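Local coordinates for protein NleB (Escherichia coli, PDB 6E66) that belongs to the SseK/NleB family of bacterial proteins and has a fold of the GT-A type, built round a mixed beta sheet, at residues A192-G197 with R261-A266; L36-E41 with V232-D237; P265-G270 with K289-H294. All blocks are in the same frame, centred on the assembly; numbering follows the deposited sequence.

Interaction 1: residues A192-G197 with R261-A266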
# COMPACT_ATOMS: atom_id res chain seq x y z
N ALA A 192 4.45 0.39 0.16
CA ALA A 192 4.84 1.42 1.10
C ALA A 192 4.62 0.95 2.53
O ALA A 192 5.44 1.23 3.42
CB ALA A 192 4.07 2.72 0.84
N ILE A 193 3.55 0.20 2.77
CA ILE A 193 3.28 -0.25 4.13
C ILE A 193 4.24 -1.36 4.55
O ILE A 193 4.60 -1.47 5.73
CB ILE A 193 1.81 -0.66 4.24
CG1 ILE A 193 0.93 0.56 3.97
CG2 ILE A 193 1.52 -1.26 5.63
CD1 ILE A 193 -0.53 0.22 3.85
N LEU A 194 4.66 -2.20 3.60
CA LEU A 194 5.78 -3.10 3.81
C LEU A 194 7.00 -2.33 4.31
O LEU A 194 7.64 -2.72 5.30
CB LEU A 194 6.13 -3.83 2.52
CG LEU A 194 5.85 -5.32 2.29
CD1 LEU A 194 5.22 -6.02 3.45
CD2 LEU A 194 5.12 -5.60 0.98
N LYS A 195 7.34 -1.24 3.62
CA LYS A 195 8.52 -0.48 4.02
C LYS A 195 8.30 0.20 5.37
O LYS A 195 9.24 0.29 6.17
CB LYS A 195 8.89 0.54 2.94
CG LYS A 195 9.64 -0.09 1.77
CD LYS A 195 10.36 0.93 0.92
CE LYS A 195 11.63 1.46 1.60
NZ LYS A 195 12.83 0.65 1.15
N ALA A 196 7.08 0.68 5.63
CA ALA A 196 6.68 1.38 6.85
C ALA A 196 7.77 2.36 7.31
O ALA A 196 8.15 3.27 6.56
CB ALA A 196 6.32 0.38 7.96
N GLY A 197 8.30 2.17 8.53
CA GLY A 197 9.31 3.10 9.05
C GLY A 197 10.49 3.30 8.12
O GLY A 197 10.98 4.42 7.96
N ARG A 261 5.27 -2.77 12.46
CA ARG A 261 6.64 -3.02 12.00
C ARG A 261 6.67 -3.07 10.48
O ARG A 261 5.66 -3.31 9.82
CB ARG A 261 7.20 -4.33 12.58
CG ARG A 261 6.51 -5.65 12.11
CD ARG A 261 6.86 -6.74 13.11
NE ARG A 261 6.49 -8.11 12.75
CZ ARG A 261 5.37 -8.73 13.12
NH1 ARG A 261 4.42 -8.11 13.83
NH2 ARG A 261 5.19 -9.99 12.75
N SER A 262 7.86 -2.84 9.93
CA SER A 262 8.05 -3.00 8.51
C SER A 262 8.07 -4.50 8.15
O SER A 262 8.34 -5.37 8.99
CB SER A 262 9.34 -2.30 8.06
OG SER A 262 10.44 -2.64 8.88
N ASN A 263 7.76 -4.78 6.89
CA ASN A 263 7.79 -6.16 6.37
C ASN A 263 6.90 -7.08 7.20
O ASN A 263 7.24 -8.23 7.50
CB ASN A 263 9.25 -6.65 6.28
CG ASN A 263 10.04 -5.83 5.27
OD1 ASN A 263 9.57 -5.66 4.15
ND2 ASN A 263 11.16 -5.25 5.67
N HIS A 264 5.74 -6.57 7.56
CA HIS A 264 4.79 -7.36 8.33
C HIS A 264 4.38 -8.61 7.54
O HIS A 264 4.08 -8.50 6.34
CB HIS A 264 3.56 -6.53 8.70
CG HIS A 264 2.72 -7.18 9.74
ND1 HIS A 264 1.97 -8.31 9.48
CD2 HIS A 264 2.55 -6.92 11.06
CE1 HIS A 264 1.36 -8.70 10.58
NE2 HIS A 264 1.69 -7.87 11.55
N PRO A 265 4.38 -9.79 8.17
CA PRO A 265 4.11 -11.02 7.41
C PRO A 265 2.75 -11.04 6.71
O PRO A 265 2.60 -11.72 5.69
CB PRO A 265 4.20 -12.12 8.48
CG PRO A 265 5.00 -11.52 9.58
CD PRO A 265 4.68 -10.06 9.58
N ALA A 266 1.75 -10.32 7.22
CA ALA A 266 0.44 -10.36 6.58
C ALA A 266 0.44 -9.60 5.26
O ALA A 266 -0.36 -9.90 4.37
CB ALA A 266 -0.66 -9.82 7.52
O HOH W 1 4.88 -3.69 7.36

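Interaction 2: residues L36-E41 with V232-D237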
# COMPACT_ATOMS: atom_id res chain seq x y z
N LEU A 36 -2.30 -8.79 21.25
CA LEU A 36 -2.68 -7.43 20.88
C LEU A 36 -1.43 -6.56 20.95
O LEU A 36 -1.01 -6.14 22.03
CB LEU A 36 -3.77 -6.92 21.82
CG LEU A 36 -4.71 -5.80 21.37
CD1 LEU A 36 -5.42 -6.12 20.03
CD2 LEU A 36 -5.74 -5.54 22.48
N GLU A 37 -0.81 -6.30 19.81
CA GLU A 37 0.45 -5.57 19.78
C GLU A 37 0.20 -4.07 19.77
O GLU A 37 -0.70 -3.60 19.09
CB GLU A 37 1.25 -5.95 18.54
CG GLU A 37 1.50 -7.42 18.38
CD GLU A 37 2.67 -7.90 19.18
OE1 GLU A 37 3.30 -7.06 19.87
OE2 GLU A 37 2.97 -9.11 19.13
N PRO A 38 1.01 -3.28 20.48
CA PRO A 38 0.81 -1.83 20.48
C PRO A 38 1.56 -1.14 19.36
O PRO A 38 2.62 -1.56 18.90
CB PRO A 38 1.38 -1.42 21.85
CG PRO A 38 2.50 -2.42 22.08
CD PRO A 38 2.13 -3.70 21.35
N ILE A 39 0.98 -0.03 18.91
CA ILE A 39 1.60 0.82 17.90
C ILE A 39 1.87 2.16 18.57
O ILE A 39 0.93 2.88 18.93
CB ILE A 39 0.74 0.95 16.64
CG1 ILE A 39 0.77 -0.36 15.85
CG2 ILE A 39 1.28 2.04 15.73
CD1 ILE A 39 -0.36 -1.25 16.13
N ASP A 40 3.16 2.49 18.73
CA ASP A 40 3.65 3.63 19.50
C ASP A 40 3.07 4.95 19.02
O ASP A 40 2.66 5.10 17.86
CB ASP A 40 5.17 3.78 19.37
CG ASP A 40 5.92 2.78 20.17
OD1 ASP A 40 5.35 2.25 21.15
OD2 ASP A 40 7.10 2.53 19.83
N GLU A 41 3.11 5.94 19.91
CA GLU A 41 2.84 7.31 19.48
C GLU A 41 3.98 7.87 18.64
O GLU A 41 3.81 8.94 18.05
CB GLU A 41 2.58 8.21 20.69
CG GLU A 41 1.71 7.55 21.76
CD GLU A 41 1.70 8.31 23.08
OE1 GLU A 41 0.60 8.55 23.61
OE2 GLU A 41 2.80 8.66 23.59
N VAL A 232 -1.81 5.65 21.61
CA VAL A 232 -1.31 4.33 21.27
C VAL A 232 -2.44 3.53 20.64
O VAL A 232 -3.59 3.59 21.08
CB VAL A 232 -0.73 3.63 22.51
CG1 VAL A 232 -0.43 2.17 22.23
CG2 VAL A 232 0.54 4.34 22.99
N LEU A 233 -2.11 2.77 19.59
CA LEU A 233 -3.05 1.86 18.97
C LEU A 233 -2.72 0.42 19.35
O LEU A 233 -1.60 0.11 19.75
CB LEU A 233 -3.04 2.01 17.45
CG LEU A 233 -3.33 3.43 16.95
CD1 LEU A 233 -3.34 3.46 15.45
CD2 LEU A 233 -4.67 3.93 17.50
N TYR A 234 -3.69 -0.46 19.19
CA TYR A 234 -3.50 -1.88 19.46
C TYR A 234 -4.06 -2.69 18.31
O TYR A 234 -5.15 -2.40 17.81
CB TYR A 234 -4.15 -2.28 20.78
CG TYR A 234 -3.42 -1.67 21.95
CD1 TYR A 234 -2.29 -2.27 22.48
CD2 TYR A 234 -3.83 -0.45 22.49
CE1 TYR A 234 -1.61 -1.71 23.53
CE2 TYR A 234 -3.17 0.12 23.54
CZ TYR A 234 -2.05 -0.51 24.06
OH TYR A 234 -1.38 0.07 25.11
N ALA A 235 -3.31 -3.71 17.90
CA ALA A 235 -3.63 -4.47 16.70
C ALA A 235 -3.30 -5.93 16.94
O ALA A 235 -2.24 -6.23 17.52
CB ALA A 235 -2.85 -3.96 15.48
N PRO A 236 -4.17 -6.85 16.53
CA PRO A 236 -3.86 -8.27 16.69
C PRO A 236 -2.71 -8.68 15.79
O PRO A 236 -2.72 -8.41 14.58
CB PRO A 236 -5.17 -8.97 16.29
CG PRO A 236 -5.86 -8.00 15.38
CD PRO A 236 -5.47 -6.62 15.88
N ASP A 237 -1.70 -9.32 16.37
CA ASP A 237 -0.51 -9.74 15.65
C ASP A 237 0.20 -8.57 14.96
O ASP A 237 0.98 -8.77 14.03
CB ASP A 237 -0.84 -10.82 14.61
CG ASP A 237 0.36 -11.67 14.23
OD1 ASP A 237 1.26 -11.85 15.07
OD2 ASP A 237 0.40 -12.17 13.08

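Interaction 3: residues P265-G270 with K289-H294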
# COMPACT_ATOMS: atom_id res chain seq x y z
N PRO A 265 4.38 -9.79 8.17
CA PRO A 265 4.11 -11.02 7.41
C PRO A 265 2.75 -11.04 6.71
O PRO A 265 2.60 -11.72 5.69
CB PRO A 265 4.20 -12.12 8.48
CG PRO A 265 5.00 -11.52 9.58
CD PRO A 265 4.68 -10.06 9.58
N ALA A 266 1.75 -10.32 7.22
CA ALA A 266 0.44 -10.36 6.58
C ALA A 266 0.44 -9.60 5.26
O ALA A 266 -0.36 -9.90 4.37
CB ALA A 266 -0.66 -9.82 7.52
N LEU A 267 1.35 -8.63 5.09
CA LEU A 267 1.50 -7.99 3.80
C LEU A 267 2.45 -8.75 2.87
O LEU A 267 2.27 -8.74 1.65
CB LEU A 267 1.97 -6.54 3.99
CG LEU A 267 1.00 -5.51 4.60
CD1 LEU A 267 -0.41 -5.66 4.06
CD2 LEU A 267 0.97 -5.59 6.08
N LEU A 268 3.44 -9.44 3.44
CA LEU A 268 4.28 -10.33 2.63
C LEU A 268 3.46 -11.46 2.02
O LEU A 268 3.78 -11.93 0.92
CB LEU A 268 5.41 -10.89 3.47
CG LEU A 268 6.41 -9.87 4.02
CD1 LEU A 268 7.44 -10.57 4.93
CD2 LEU A 268 7.10 -9.14 2.87
N ALA A 269 2.40 -11.92 2.71
CA ALA A 269 1.51 -12.93 2.13
C ALA A 269 0.88 -12.42 0.85
O ALA A 269 0.74 -13.17 -0.12
CB ALA A 269 0.43 -13.34 3.13
N GLY A 270 0.52 -11.15 0.81
CA GLY A 270 -0.11 -10.61 -0.38
C GLY A 270 0.89 -10.43 -1.50
O GLY A 270 0.58 -10.71 -2.66
N LYS A 289 -6.65 -10.88 0.06
CA LYS A 289 -6.37 -12.31 0.11
C LYS A 289 -5.11 -12.59 0.91
O LYS A 289 -5.02 -13.60 1.62
CB LYS A 289 -6.25 -12.88 -1.31
CG LYS A 289 -7.42 -13.76 -1.73
CD LYS A 289 -6.92 -14.97 -2.55
CE LYS A 289 -8.07 -15.88 -3.04
NZ LYS A 289 -8.53 -16.90 -2.04
N GLY A 290 -4.12 -11.70 0.83
CA GLY A 290 -2.91 -11.89 1.61
C GLY A 290 -3.18 -11.89 3.10
O GLY A 290 -2.76 -12.79 3.83
N ILE A 291 -3.86 -10.86 3.59
CA ILE A 291 -4.15 -10.80 5.03
C ILE A 291 -5.04 -11.98 5.45
O ILE A 291 -4.81 -12.62 6.49
CB ILE A 291 -4.77 -9.43 5.38
CG1 ILE A 291 -3.72 -8.33 5.22
CG2 ILE A 291 -5.38 -9.41 6.79
CD1 ILE A 291 -4.34 -6.92 5.17
N LYS A 292 -6.03 -12.32 4.63
CA LYS A 292 -6.86 -13.51 4.88
C LYS A 292 -6.01 -14.78 4.96
O LYS A 292 -6.19 -15.58 5.88
CB LYS A 292 -7.90 -13.66 3.77
CG LYS A 292 -9.18 -12.88 3.96
CD LYS A 292 -10.11 -13.18 2.78
CE LYS A 292 -11.43 -12.46 2.88
NZ LYS A 292 -12.25 -12.70 1.64
N ARG A 293 -5.10 -14.99 4.00
CA ARG A 293 -4.28 -16.20 4.05
C ARG A 293 -3.38 -16.23 5.28
O ARG A 293 -3.14 -17.29 5.86
CB ARG A 293 -3.42 -16.32 2.78
CG ARG A 293 -2.45 -17.49 2.85
CD ARG A 293 -1.74 -17.74 1.52
NE ARG A 293 -2.68 -17.87 0.41
CZ ARG A 293 -2.34 -17.74 -0.87
NH1 ARG A 293 -1.07 -17.48 -1.18
NH2 ARG A 293 -3.25 -17.87 -1.83
N HIS A 294 -2.85 -15.07 5.68
CA HIS A 294 -1.99 -15.03 6.86
C HIS A 294 -2.74 -15.46 8.11
O HIS A 294 -2.15 -16.06 9.01
CB HIS A 294 -1.43 -13.62 7.05
CG HIS A 294 -0.69 -13.44 8.34
ND1 HIS A 294 0.62 -13.81 8.50
CD2 HIS A 294 -1.07 -12.91 9.53
CE1 HIS A 294 1.02 -13.53 9.73
NE2 HIS A 294 0.00 -12.98 10.37
O HOH W 2 0.36 -15.89 0.27

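Interaction 1: residues A192-G197 with R261-A266
Leu-194 lays its CD1 methyl over the backbone of Asn-263, with CD1 3.9 Å from Asn-263 CA. The two side chains cross at about a right angle. Asn-263 CG lies beside its own backbone N (chi1 -64°), and this brings OD1 back toward Leu-194 CG. The same methyl also faces the carbonyl oxygen of His-264. Ala-196 adds a smaller apolar patch: its CB sits 3.8 Å from Ser-262 CA. Ser-262 CB in turn packs 3.2 Å from Lys-195 O.

The polar link is a single direct bond. Asn-263 N donates to Leu-194 O at 2.6 Å, in the carbonyl plane and on a lone pair, with an angle of 159° at the hydrogen. Leu-194 O lies in the last turn of helix 182-195, and Ala-196 leaves the helix with a positive phi. The loop before helix 265-274 thus binds a carbonyl at the C-terminal end of that helix. Water 1 makes a second link. It donates to Ile-193 O and Arg-261 O and accepts from His-264 N.

His-264 is the N-cap of helix 265-274. Its ND1 accepts from Ala-266 N at 3.0 Å, with the donor close to the ring plane, while NE2 is hydrogen-bonded to Asp-237 O. The Arg-261 guanidinium lies over one face of this ring, offset toward the rim, with NH2 above it. Ser-262 OG and Asn-263 OD1 find partners in Pro-213 and Tyr-127.

The contact joins the end of one helix to the start of another. Since ND1 accepts and NE2 apparently donates, His-264 is probably neutral, with its proton on NE2.

Interaction 2: residues L36-E41 with V232-D237
Leu-36 and Pro-236 open an antiparallel beta ladder that runs through to Ile-39 and Leu-233. Strand 233-236 is the edge of a small three-stranded sheet, with strand 32-39 in the middle. The short strand axes approach to 4.2 Å and run at 144° to each other.

Four backbone hydrogen bonds hold the ladder. Glu-37 and Ala-235 form one hydrogen-bonded pair, with Glu-37 N to Ala-235 O at 2.7 Å and a return bond from Ala-235 N to Glu-37 O. Ile-39 and Leu-233 form the other, in both directions. The Pro-38 and Tyr-234 pair between them is non-hydrogen-bonded, so the lack of an N-H on proline costs no bond in this register. There, Pro-38 CA approaches Leu-233 O at 3.2 Å in a CA-H...O contact.

Apolar contacts form on both faces of the pair of strands. On one, Leu-36 CG meets Tyr-234 CB at 3.6 Å, the two side chains crossing at about a right angle. Chi1 of -156° sets Leu-36 CG opposite the backbone N, and chi2 of 54° turns CD1 to the Ala-235 to Pro-236 peptide. On the other, Ile-39 CB packs on Leu-233 CB, and Ile-39 CD1 reaches Ala-235 CB at 3.7 Å. Past the strand ends, Glu-41 CG touches Val-232 CG2.

The Tyr-234 ring meets Pro-38 obliquely, with Tyr-234 CE1 3.4 Å from Pro-38 CB.

Interaction 3: residues P265-G270 with K289-H294
His-294 turns one ring face to Ala-266 in a helix-helix contact between the start of helix 265-274 and the end of helix 282-294. The short helix axes approach to 7.0 Å, with 122° between their directions. Ala-266 CB lies 4.0 Å from the centroid of the His-294 ring and 28° off its normal, a CH-pi contact. Ala-266 CA also sits over this face, toward the rim. The His-294 CG is anti to the backbone N (chi1 172°), which carries the ring out from its helix to the first turn of the other. Pro-265 CB approaches the ring obliquely, 3.7 Å from His-294 CE1. The ring is also held through NE2, which is hydrogen-bonded to Asp-237 OD2.

Ile-291 packs on the same alanine, with its CG1 4.1 Å from Ala-266 CB. Ile-291 CD1 meets Leu-267 CD1. Ile-239 touches these three apolar side chains as well, so they pack against strand 239-242, an outermost strand of the mixed sheet.

Gly-290 CA is 3.6 Å from Gly-270 N, and their CA atoms are 3.7 Å apart. With no side chains there, the backbones pack directly. Ala-269 CB presses on the Gly-290 backbone beside them. No direct hydrogen bond links residues 265-270 to 289-294. Water 2 bridges the helices, donating to Ala-269 O at 2.8 Å and accepting a weak bond from Arg-293 NH1.

Asp-237, in interaction 2, ties the three contacts together. Its backbone O lies 2.7 Å from His-264 NE2 of interaction 1, a probable hydrogen bond. Its OD2 lies 2.9 Å from His-294 NE2 of interaction 3, another probable one. One residue after the edge strand thus holds two histidines, one at each helix. Interactions 1 and 3 have centres about 12 Å apart and share Pro-265 and Ala-266. Leu-194 CD1 packs 3.3 Å from Leu-267 CB, so helix 265-274 lies between helix 182-195 and helix 282-294. Interaction 2 is farther out, its centre about 14 Å from that of interaction 1 and about 18 Å from that of interaction 3.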